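PDB 2H9F: hypothetical protein from Pseudomonas aeruginosa, which probably isomerises methylaconitate as a member of the PrpF family. Local coordinates for residues 194-200 and 259-263. Numbering follows the deposited sequence.
Sequences PTGNLVD and LRMGL
Asp200 OD1 is gripped from both segments: Arg260 NH2 reaches it at 3.1 Å in a salt bridge, while Asn197 ND2 donates a hydrogen bond of 2.9 Å to Asp200 OD1. The latter is nearly straight (173° at the hydrogen) and meets the carboxylate from above its plane. The guanidinium is no flat two-pronged partner, since its plane stands 68° from that of the carboxylate. The other oxygen is also held, for Thr195 OG1 donates to the syn lone pair of Asp200 OD2, and the same hydroxyl accepts from the backbone N of Asn197, closing an ST turn. With a bond to each oxygen from within its own segment, the carboxylate is probably held in its rotation independently of the arginine. Arg260, its CG anti to the backbone N (chi1 -178°) and its chain bent at chi2, places one guanidinium face under Thr195 CG2, which stands 3.9 Å above the plane but off centre, toward its rim. Beside this polar cluster, the CG of Pro194 packs on selenomethionine Met261 CE at 3.9 Å; Met214 of strand 208-216 touches Asp200, Arg260 and Met261. The contact thus joins the loop entering strand 200-204 to the C-terminal end of helix 244-260, where Gly262, with positive phi, closes the last turn in a Schellman motif.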
ATOM      1  N   PRO A 194     -10.945 -30.224  25.099  1.00 36.11           N
ATOM      2  CA  PRO A 194     -11.762 -31.257  24.477  1.00 35.34           C
ATOM      3  C   PRO A 194     -11.546 -32.650  25.034  1.00 37.47           C
ATOM      4  O   PRO A 194     -12.455 -33.466  24.949  1.00 36.91           O
ATOM      5  CB  PRO A 194     -11.370 -31.198  23.004  1.00 36.73           C
ATOM      6  CG  PRO A 194     -10.067 -30.488  22.969  1.00 40.73           C
ATOM      7  CD  PRO A 194     -10.078 -29.538  24.126  1.00 34.85           C
ATOM      8  N   THR A 195     -10.379 -32.940  25.609  1.00 37.34           N
ATOM      9  CA  THR A 195     -10.215 -34.262  26.239  1.00 37.45           C
ATOM     10  C   THR A 195     -10.831 -34.304  27.625  1.00 36.42           C
ATOM     11  O   THR A 195     -10.971 -35.371  28.187  1.00 35.08           O
ATOM     12  CB  THR A 195      -8.753 -34.668  26.370  1.00 37.96           C
ATOM     13  OG1 THR A 195      -8.126 -33.814  27.325  1.00 39.86           O
ATOM     14  CG2 THR A 195      -8.059 -34.532  25.025  1.00 33.31           C
ATOM     15  N   GLY A 196     -11.192 -33.154  28.179  1.00 35.00           N
ATOM     16  CA  GLY A 196     -11.642 -33.079  29.563  1.00 35.54           C
ATOM     17  C   GLY A 196     -10.519 -33.023  30.587  1.00 38.00           C
ATOM     18  O   GLY A 196     -10.781 -33.016  31.777  1.00 37.03           O
ATOM     19  N   ASN A 197      -9.267 -32.965  30.146  1.00 38.61           N
ATOM     20  CA  ASN A 197      -8.138 -32.932  31.078  1.00 39.98           C
ATOM     21  C   ASN A 197      -7.231 -31.789  30.776  1.00 39.57           C
ATOM     22  O   ASN A 197      -7.073 -31.432  29.606  1.00 43.60           O
ATOM     23  CB  ASN A 197      -7.325 -34.219  30.972  1.00 40.57           C
ATOM     24  CG  ASN A 197      -8.155 -35.431  31.226  1.00 42.75           C
ATOM     25  OD1 ASN A 197      -8.902 -35.482  32.202  1.00 42.55           O
ATOM     26  ND2 ASN A 197      -8.030 -36.426  30.355  1.00 42.00           N
ATOM     27  N   LEU A 198      -6.612 -31.247  31.828  1.00 38.05           N
ATOM     28  CA  LEU A 198      -5.664 -30.152  31.708  1.00 39.64           C
ATOM     29  C   LEU A 198      -4.359 -30.613  31.133  1.00 35.87           C
ATOM     30  O   LEU A 198      -3.647 -29.833  30.496  1.00 36.33           O
ATOM     31  CB  LEU A 198      -5.401 -29.541  33.082  1.00 40.01           C
ATOM     32  CG  LEU A 198      -6.594 -28.847  33.760  1.00 44.52           C
ATOM     33  CD1 LEU A 198      -6.147 -28.289  35.110  1.00 40.33           C
ATOM     34  CD2 LEU A 198      -7.194 -27.747  32.881  1.00 42.95           C
ATOM     35  N   VAL A 199      -4.027 -31.871  31.405  1.00 35.36           N
ATOM     36  CA  VAL A 199      -2.843 -32.523  30.851  1.00 36.76           C
ATOM     37  C   VAL A 199      -3.188 -33.959  30.534  1.00 38.53           C
ATOM     38  O   VAL A 199      -3.880 -34.610  31.311  1.00 35.84           O
ATOM     39  CB  VAL A 199      -1.660 -32.480  31.834  1.00 38.38           C
ATOM     40  CG1 VAL A 199      -0.427 -33.041  31.192  1.00 43.78           C
ATOM     41  CG2 VAL A 199      -1.426 -31.055  32.292  1.00 32.75           C
ATOM     42  N   ASP A 200      -2.723 -34.434  29.384  1.00 36.65           N
ATOM     43  CA  ASP A 200      -2.987 -35.799  28.916  1.00 37.60           C
ATOM     44  C   ASP A 200      -1.667 -36.497  28.609  1.00 37.78           C
ATOM     45  O   ASP A 200      -0.597 -35.850  28.508  1.00 33.47           O
ATOM     46  CB  ASP A 200      -3.820 -35.762  27.627  1.00 38.87           C
ATOM     47  CG  ASP A 200      -5.303 -35.394  27.858  1.00 43.76           C
ATOM     48  OD1 ASP A 200      -6.111 -36.286  28.248  1.00 41.34           O
ATOM     49  OD2 ASP A 200      -5.663 -34.219  27.575  1.00 45.75           O
ATOM     50  N   LEU A 259      -5.845 -35.783  16.377  1.00 42.93           N
ATOM     51  CA  LEU A 259      -6.640 -36.993  16.512  1.00 43.29           C
ATOM     52  C   LEU A 259      -7.296 -37.039  17.880  1.00 44.54           C
ATOM     53  O   LEU A 259      -8.502 -37.249  18.003  1.00 43.76           O
ATOM     54  CB  LEU A 259      -5.771 -38.241  16.329  1.00 43.75           C
ATOM     55  CG  LEU A 259      -5.633 -38.739  14.890  1.00 43.35           C
ATOM     56  CD1 LEU A 259      -4.382 -39.576  14.752  1.00 42.31           C
ATOM     57  CD2 LEU A 259      -6.881 -39.512  14.464  1.00 40.49           C
ATOM     58  N   ARG A 260      -6.484 -36.845  18.906  1.00 44.50           N
ATOM     59  CA  ARG A 260      -6.942 -36.913  20.289  1.00 45.81           C
ATOM     60  C   ARG A 260      -7.956 -35.793  20.620  1.00 45.65           C
ATOM     61  O   ARG A 260      -8.852 -36.005  21.432  1.00 44.97           O
ATOM     62  CB  ARG A 260      -5.717 -36.868  21.212  1.00 47.33           C
ATOM     63  CG  ARG A 260      -6.002 -36.973  22.680  1.00 50.29           C
ATOM     64  CD  ARG A 260      -6.560 -38.317  23.081  1.00 51.79           C
ATOM     65  NE  ARG A 260      -6.497 -38.461  24.539  1.00 54.21           N
ATOM     66  CZ  ARG A 260      -7.549 -38.509  25.373  1.00 60.66           C
ATOM     67  NH1 ARG A 260      -8.831 -38.408  24.958  1.00 54.41           N
ATOM     68  NH2 ARG A 260      -7.304 -38.654  26.679  1.00 64.01           N
HETATM   69  N   MSE A 261      -7.815 -34.627  19.980  1.00 44.33           N
HETATM   70  CA  MSE A 261      -8.744 -33.507  20.160  1.00 44.04           C
HETATM   71  C   MSE A 261     -10.036 -33.670  19.350  1.00 46.22           C
HETATM   72  O   MSE A 261     -10.966 -32.843  19.466  1.00 50.77           O
HETATM   73  CB  MSE A 261      -8.077 -32.199  19.740  1.00 43.79           C
HETATM   74  CG  MSE A 261      -7.005 -31.737  20.683  1.00 42.84           C
HETATM   75 SE   MSE A 261      -6.120 -30.194  20.064  0.70 39.90          SE
HETATM   76  CE  MSE A 261      -7.179 -28.809  20.921  1.00 37.09           C
ATOM     77  N   GLY A 262     -10.100 -34.698  18.510  1.00 46.49           N
ATOM     78  CA  GLY A 262     -11.300 -34.935  17.683  1.00 46.18           C
ATOM     79  C   GLY A 262     -11.401 -34.024  16.458  1.00 46.77           C
ATOM     80  O   GLY A 262     -12.441 -33.958  15.805  1.00 44.91           O
ATOM     81  N   LEU A 263     -10.319 -33.330  16.128  1.00 45.70           N
ATOM     82  CA  LEU A 263     -10.291 -32.417  14.981  1.00 46.93           C
ATOM     83  C   LEU A 263     -10.158 -33.156  13.644  1.00 48.67           C
ATOM     84  O   LEU A 263     -10.509 -32.608  12.590  1.00 50.03           O
ATOM     85  CB  LEU A 263      -9.143 -31.416  15.130  1.00 46.46           C
ATOM     86  CG  LEU A 263      -9.290 -30.405  16.273  1.00 44.97           C
ATOM     87  CD1 LEU A 263      -7.990 -29.611  16.461  1.00 40.68           C
ATOM     88  CD2 LEU A 263     -10.495 -29.475  16.019  1.00 41.59           C
TER